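Local structure of p800 reaction center core protein (5V8K) at residues G374-S377 with E378-A381; A283-M286 with L287-L290. The protein forms the core of a homodimeric photosynthetic reaction center, holding bacteriochlorophyll g pigments within the membrane and helping to bind a [4Fe-4S] cluster. All blocks are in the same frame, centred on the assembly; numbering follows the deposited sequence.

Interaction 1: residues G374-S377 with E378-A381; sequences GSIS and EFVA
E378 turns back toward S375 because its chain folds at chi2 (79°), while S375 keeps OG between its own backbone N and carbonyl carbon (chi1 73°). This puts E378 OE1 in front of the backbone N of S375, and S375 OG in front of the N of S377. S375 N donates to E378 OE1 over 2.9 Å, and the bond is nearly straight at 170°. It meets the carboxylate oxygen on its anti side, somewhat out of the carboxylate plane. In return S375 OG accepts from S377 N at 3.1 Å, a more bent bond. S375 is the N-cap residue, and with E378 it makes a capping box at the start of helix 376-401. The box gives acceptors to N-H groups that have no preceding turn to pair with. The carboxylate also lies near the positive end of the helix dipole, which would probably favour its charged form. A water joins the two side chains, 2.6 Å from S375 OG and 2.7 Å from E378 OE1, to which it donates. A second water donates to E378 OE2 and is hydrogen-bonded to S377 OG. E378 OE2 is further held by Y458, and S377 OG by the backbone N of M464. Both ends of the buried carboxylate are thus engaged. The regular helical bonds begin at once, with F379 N to S375 O at 3.0 Å and V380 N to I376 O at 2.9 Å. Away from the polar cluster, I376 and V380, one turn apart, run alongside each other, with I376 CD1 3.8 Å from V380 CG2. I376 CD1 also comes obliquely to the F379 ring. Helix 311-344 packs against these apolar side chains, and V380 touches a bacteriochlorophyll g'.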
loop_
_atom_site.group_PDB
_atom_site.type_symbol
_atom_site.label_atom_id
_atom_site.label_comp_id
_atom_site.label_asym_id
_atom_site.label_seq_id
_atom_site.Cartn_x
_atom_site.Cartn_y
_atom_site.Cartn_z
ATOM N N GLY A 374 22.301 -8.130 25.078
ATOM C CA GLY A 374 21.108 -8.069 24.264
ATOM C C GLY A 374 20.163 -9.238 24.445
ATOM O O GLY A 374 20.482 -10.271 25.010
ATOM N N SER A 375 18.958 -9.062 23.936
ATOM C CA SER A 375 17.921 -10.076 24.033
ATOM C C SER A 375 17.511 -10.505 22.618
ATOM O O SER A 375 18.105 -10.081 21.621
ATOM C CB SER A 375 16.734 -9.514 24.800
ATOM O OG SER A 375 16.061 -8.578 23.960
ATOM N N ILE A 376 16.436 -11.296 22.537
ATOM C CA ILE A 376 15.889 -11.684 21.242
ATOM C C ILE A 376 15.522 -10.455 20.434
ATOM O O ILE A 376 15.546 -10.495 19.195
ATOM C CB ILE A 376 14.695 -12.656 21.425
ATOM C CG1 ILE A 376 14.117 -13.113 20.083
ATOM C CG2 ILE A 376 13.593 -12.051 22.235
ATOM C CD1 ILE A 376 15.073 -14.050 19.338
ATOM N N SER A 377 15.196 -9.342 21.107
ATOM C CA SER A 377 14.834 -8.103 20.402
ATOM C C SER A 377 16.007 -7.581 19.582
ATOM O O SER A 377 15.857 -7.280 18.401
ATOM C CB SER A 377 14.357 -7.011 21.382
ATOM O OG SER A 377 13.927 -5.833 20.695
ATOM N N GLU A 378 17.180 -7.462 20.197
ATOM C CA GLU A 378 18.394 -7.106 19.461
ATOM C C GLU A 378 18.789 -8.169 18.418
ATOM O O GLU A 378 19.187 -7.822 17.300
ATOM C CB GLU A 378 19.561 -6.894 20.427
ATOM C CG GLU A 378 19.588 -5.573 21.092
ATOM C CD GLU A 378 18.616 -5.435 22.265
ATOM O OE1 GLU A 378 18.224 -6.486 22.869
ATOM O OE2 GLU A 378 18.263 -4.262 22.576
ATOM N N PHE A 379 18.736 -9.457 18.760
ATOM C CA PHE A 379 19.113 -10.482 17.782
ATOM C C PHE A 379 18.274 -10.365 16.511
ATOM O O PHE A 379 18.821 -10.258 15.404
ATOM C CB PHE A 379 19.004 -11.889 18.391
ATOM C CG PHE A 379 19.391 -13.006 17.415
ATOM C CD1 PHE A 379 20.704 -13.438 17.322
ATOM C CD2 PHE A 379 18.447 -13.593 16.589
ATOM C CE1 PHE A 379 21.079 -14.455 16.433
ATOM C CE2 PHE A 379 18.804 -14.618 15.693
ATOM C CZ PHE A 379 20.126 -15.039 15.612
ATOM N N VAL A 380 16.941 -10.324 16.653
ATOM C CA VAL A 380 16.073 -10.214 15.483
ATOM C C VAL A 380 16.294 -8.876 14.766
ATOM O O VAL A 380 16.415 -8.823 13.535
ATOM C CB VAL A 380 14.603 -10.407 15.885
ATOM C CG1 VAL A 380 13.623 -10.074 14.713
ATOM C CG2 VAL A 380 14.388 -11.797 16.383
ATOM N N ALA A 381 16.339 -7.768 15.520
ATOM C CA ALA A 381 16.402 -6.462 14.872
ATOM C C ALA A 381 17.698 -6.299 14.088
ATOM O O ALA A 381 17.703 -5.789 12.962
ATOM C CB ALA A 381 16.277 -5.350 15.916
HETATM O O HOH W 1 16.152 -6.111 24.617
HETATM O O HOH W 2 15.235 -3.986 22.104
#

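Interaction 2: residues A283-M286 with L287-L290; sequences AHFM and LRVL. With GBF (Bacteriochlorophyll g), chain B.
Four successive i to i+4 bonds join A283-M286 to L287-L290 as about two turns of regular alpha helix, from L287 N to A283 O at 2.9 Å through L290 N to M286 O. R288 crosses the H284 ring slantwise, its guanidinium plane turned 49° from the imidazole. R288 CG lies over one face in a CH-pi contact, 4.3 Å from the H284 ring centroid. A bend at chi3 (-69°) brings R288 NE to 3.4 Å from H284 CE1. The methyl CED of a bacteriochlorophyll g ester stands over the opposite face, toward the rim, 3.6 Å from H284 CE1. H284 ND1 is hydrogen-bonded to E201, which also, like D199, forms a salt bridge with R288 NH2. With an alanine in place of H284, the ester methyl and R288 CG would probably lose the ring between them, and E201 a hydrogen bond. V289 CG2 sits over the F285 ring, 4.3 Å from its centroid, while R288 NH2 approaches the ring edge. Both segments lie near the end of helix 258-291, within its predicted membrane span. F285 packs on helix 200-224, A283 and M286 meet helix 376-401, and M286 and V289 touch F304 of helix 303-307.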
loop_
_atom_site.group_PDB
_atom_site.type_symbol
_atom_site.label_atom_id
_atom_site.label_comp_id
_atom_site.label_asym_id
_atom_site.label_seq_id
_atom_site.Cartn_x
_atom_site.Cartn_y
_atom_site.Cartn_z
ATOM N N ALA A 283 28.453 4.453 -10.495
ATOM C CA ALA A 283 28.025 3.545 -11.551
ATOM C C ALA A 283 27.817 4.289 -12.862
ATOM O O ALA A 283 28.160 3.783 -13.936
ATOM C CB ALA A 283 26.723 2.835 -11.126
ATOM N N HIS A 284 27.224 5.474 -12.802
ATOM C CA HIS A 284 27.027 6.252 -14.017
ATOM C C HIS A 284 28.363 6.677 -14.611
ATOM O O HIS A 284 28.537 6.678 -15.836
ATOM C CB HIS A 284 26.155 7.478 -13.736
ATOM C CG HIS A 284 25.890 8.283 -14.953
ATOM N ND1 HIS A 284 26.475 9.510 -15.167
ATOM C CD2 HIS A 284 25.164 8.008 -16.061
ATOM C CE1 HIS A 284 26.102 9.969 -16.350
ATOM N NE2 HIS A 284 25.317 9.073 -16.917
ATOM N N PHE A 285 29.318 7.047 -13.765
ATOM C CA PHE A 285 30.664 7.332 -14.253
ATOM C C PHE A 285 31.267 6.104 -14.934
ATOM O O PHE A 285 31.814 6.197 -16.045
ATOM C CB PHE A 285 31.538 7.831 -13.092
ATOM C CG PHE A 285 33.031 7.646 -13.315
ATOM C CD1 PHE A 285 33.759 8.516 -14.117
ATOM C CD2 PHE A 285 33.701 6.611 -12.682
ATOM C CE1 PHE A 285 35.150 8.314 -14.306
ATOM C CE2 PHE A 285 35.063 6.417 -12.852
ATOM C CZ PHE A 285 35.788 7.257 -13.668
ATOM N N MET A 286 31.149 4.932 -14.301
ATOM C CA MET A 286 31.690 3.724 -14.918
ATOM C C MET A 286 31.027 3.448 -16.253
ATOM O O MET A 286 31.688 3.049 -17.216
ATOM C CB MET A 286 31.505 2.521 -13.998
ATOM C CG MET A 286 32.313 2.613 -12.748
ATOM S SD MET A 286 31.529 1.596 -11.505
ATOM C CE MET A 286 32.948 0.956 -10.728
ATOM N N LEU A 287 29.718 3.647 -16.324
ATOM C CA LEU A 287 29.002 3.371 -17.555
ATOM C C LEU A 287 29.460 4.296 -18.669
ATOM O O LEU A 287 29.579 3.867 -19.826
ATOM C CB LEU A 287 27.503 3.501 -17.301
ATOM C CG LEU A 287 26.590 3.061 -18.423
ATOM C CD1 LEU A 287 26.782 1.542 -18.702
ATOM C CD2 LEU A 287 25.124 3.354 -18.073
ATOM N N ARG A 288 29.762 5.562 -18.342
ATOM C CA ARG A 288 30.311 6.464 -19.355
ATOM C C ARG A 288 31.696 6.013 -19.789
ATOM O O ARG A 288 32.044 6.122 -20.972
ATOM C CB ARG A 288 30.341 7.902 -18.842
ATOM C CG ARG A 288 28.939 8.495 -18.730
ATOM C CD ARG A 288 28.949 9.994 -18.477
ATOM N NE ARG A 288 29.439 10.353 -17.134
ATOM C CZ ARG A 288 30.640 10.869 -16.868
ATOM N NH1 ARG A 288 31.504 11.111 -17.836
ATOM N NH2 ARG A 288 30.978 11.156 -15.623
ATOM N N VAL A 289 32.493 5.480 -18.857
ATOM C CA VAL A 289 33.768 4.887 -19.241
ATOM C C VAL A 289 33.544 3.774 -20.263
ATOM O O VAL A 289 34.240 3.686 -21.283
ATOM C CB VAL A 289 34.513 4.354 -18.009
ATOM C CG1 VAL A 289 35.671 3.462 -18.457
ATOM C CG2 VAL A 289 35.049 5.454 -17.211
ATOM N N LEU A 290 32.576 2.890 -19.985
ATOM C CA LEU A 290 32.329 1.741 -20.851
ATOM C C LEU A 290 31.713 2.140 -22.182
ATOM O O LEU A 290 31.776 1.358 -23.138
ATOM C CB LEU A 290 31.402 0.727 -20.172
ATOM C CG LEU A 290 31.818 0.075 -18.858
ATOM C CD1 LEU A 290 30.621 -0.667 -18.286
ATOM C CD2 LEU A 290 32.943 -0.875 -19.056
HETATM MG MG GBF B . 22.800 13.744 -8.274
HETATM C CHA GBF B . 21.505 13.628 -11.561
HETATM C CHB GBF B . 24.495 16.459 -9.134
HETATM C CHC GBF B . 23.303 14.184 -4.871
HETATM C CHD GBF B . 20.454 11.153 -7.532
HETATM N NA GBF B . 23.053 14.736 -9.985
HETATM C C1A GBF B . 22.468 14.709 -11.186
HETATM C C2A GBF B . 23.016 15.598 -12.271
HETATM C C3A GBF B . 24.185 16.241 -11.523
HETATM C C4A GBF B . 23.873 15.791 -10.126
HETATM C CMA GBF B . 25.546 15.715 -11.967
HETATM C CAA GBF B . 22.079 16.645 -12.865
HETATM C CBA GBF B . 21.424 17.500 -11.791
HETATM C CGA GBF B . 20.808 18.748 -12.387
HETATM O O1A GBF B . 21.151 19.146 -13.489
HETATM O O2A GBF B . 20.347 19.719 -11.423
HETATM N NB GBF B . 23.743 15.179 -7.168
HETATM C C1B GBF B . 24.488 16.183 -7.682
HETATM C C2B GBF B . 25.177 16.834 -6.656
HETATM C C3B GBF B . 24.816 16.193 -5.461
HETATM C C4B GBF B . 23.933 15.151 -5.837
HETATM C CMB GBF B . 26.077 18.036 -6.862
HETATM C CAB GBF B . 25.272 16.488 -4.070
HETATM C CBB GBF B . 26.271 17.268 -3.651
HETATM N NC GBF B . 22.101 12.790 -6.595
HETATM C C1C GBF B . 22.334 13.138 -5.325
HETATM C C2C GBF B . 21.635 12.554 -4.150
HETATM C C3C GBF B . 20.832 11.742 -5.072
HETATM C C4C GBF B . 21.137 11.856 -6.423
HETATM C CMC GBF B . 22.668 11.764 -3.365
HETATM C CAC GBF B . 19.770 10.812 -4.628
HETATM C CBC GBF B . 19.383 10.586 -3.193
HETATM N ND GBF B . 21.328 12.685 -9.157
HETATM C C1D GBF B . 20.546 11.652 -8.911
HETATM C C2D GBF B . 19.654 10.913 -10.020
HETATM C C3D GBF B . 20.172 11.794 -10.957
HETATM C C4D GBF B . 21.094 12.792 -10.507
HETATM C CMD GBF B . 18.736 9.726 -10.019
HETATM C CAD GBF B . 19.842 12.149 -12.353
HETATM O OBD GBF B . 19.333 11.503 -13.309
HETATM C CBD GBF B . 20.717 13.292 -12.769
HETATM C CGD GBF B . 21.672 12.834 -13.794
HETATM O O1D GBF B . 21.563 13.063 -14.982
HETATM O O2D GBF B . 22.809 12.115 -13.326
HETATM C CED GBF B . 23.466 11.305 -14.273
HETATM C C1 GBF B . 19.278 20.610 -11.727
HETATM C C2 GBF B . 18.993 21.449 -10.508
HETATM C C3 GBF B . 19.496 22.689 -10.354
HETATM C C4 GBF B . 20.372 23.303 -11.430
HETATM C C5 GBF B . 19.141 23.427 -9.074
HETATM C C6 GBF B . 19.082 24.931 -9.293
HETATM C C7 GBF B . 18.364 25.593 -8.138
HETATM C C8 GBF B . 17.386 26.512 -8.300
HETATM C C9 GBF B . 16.951 26.962 -9.669
HETATM C C10 GBF B . 16.709 27.164 -7.113
HETATM C C11 GBF B . 16.245 26.151 -6.076
HETATM C C12 GBF B . 16.332 26.760 -4.693
HETATM C C13 GBF B . 15.859 26.075 -3.647
HETATM C C14 GBF B . 15.257 24.725 -3.893
HETATM C C15 GBF B . 15.922 26.638 -2.245
#

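Interaction 2 comes first along the chain, near the end of helix 258-291. Interaction 1 follows at the start of helix 376-401. Their centres are about 41 Å apart, and the nearest atoms are about 27 Å apart, so they do not touch. Both lie in the range assigned to the Photosystem I psaA/psaB family. Helix 376-401 nevertheless links the two regions: it begins at interaction 1, and M399 and V400 near its other end pack against A283 and M286 of interaction 2. The two contacts thus mark well-separated levels of one helical framework. Pigments border both, bacteriochlorophyll g at each and bacteriochlorophyll g' at interaction 1.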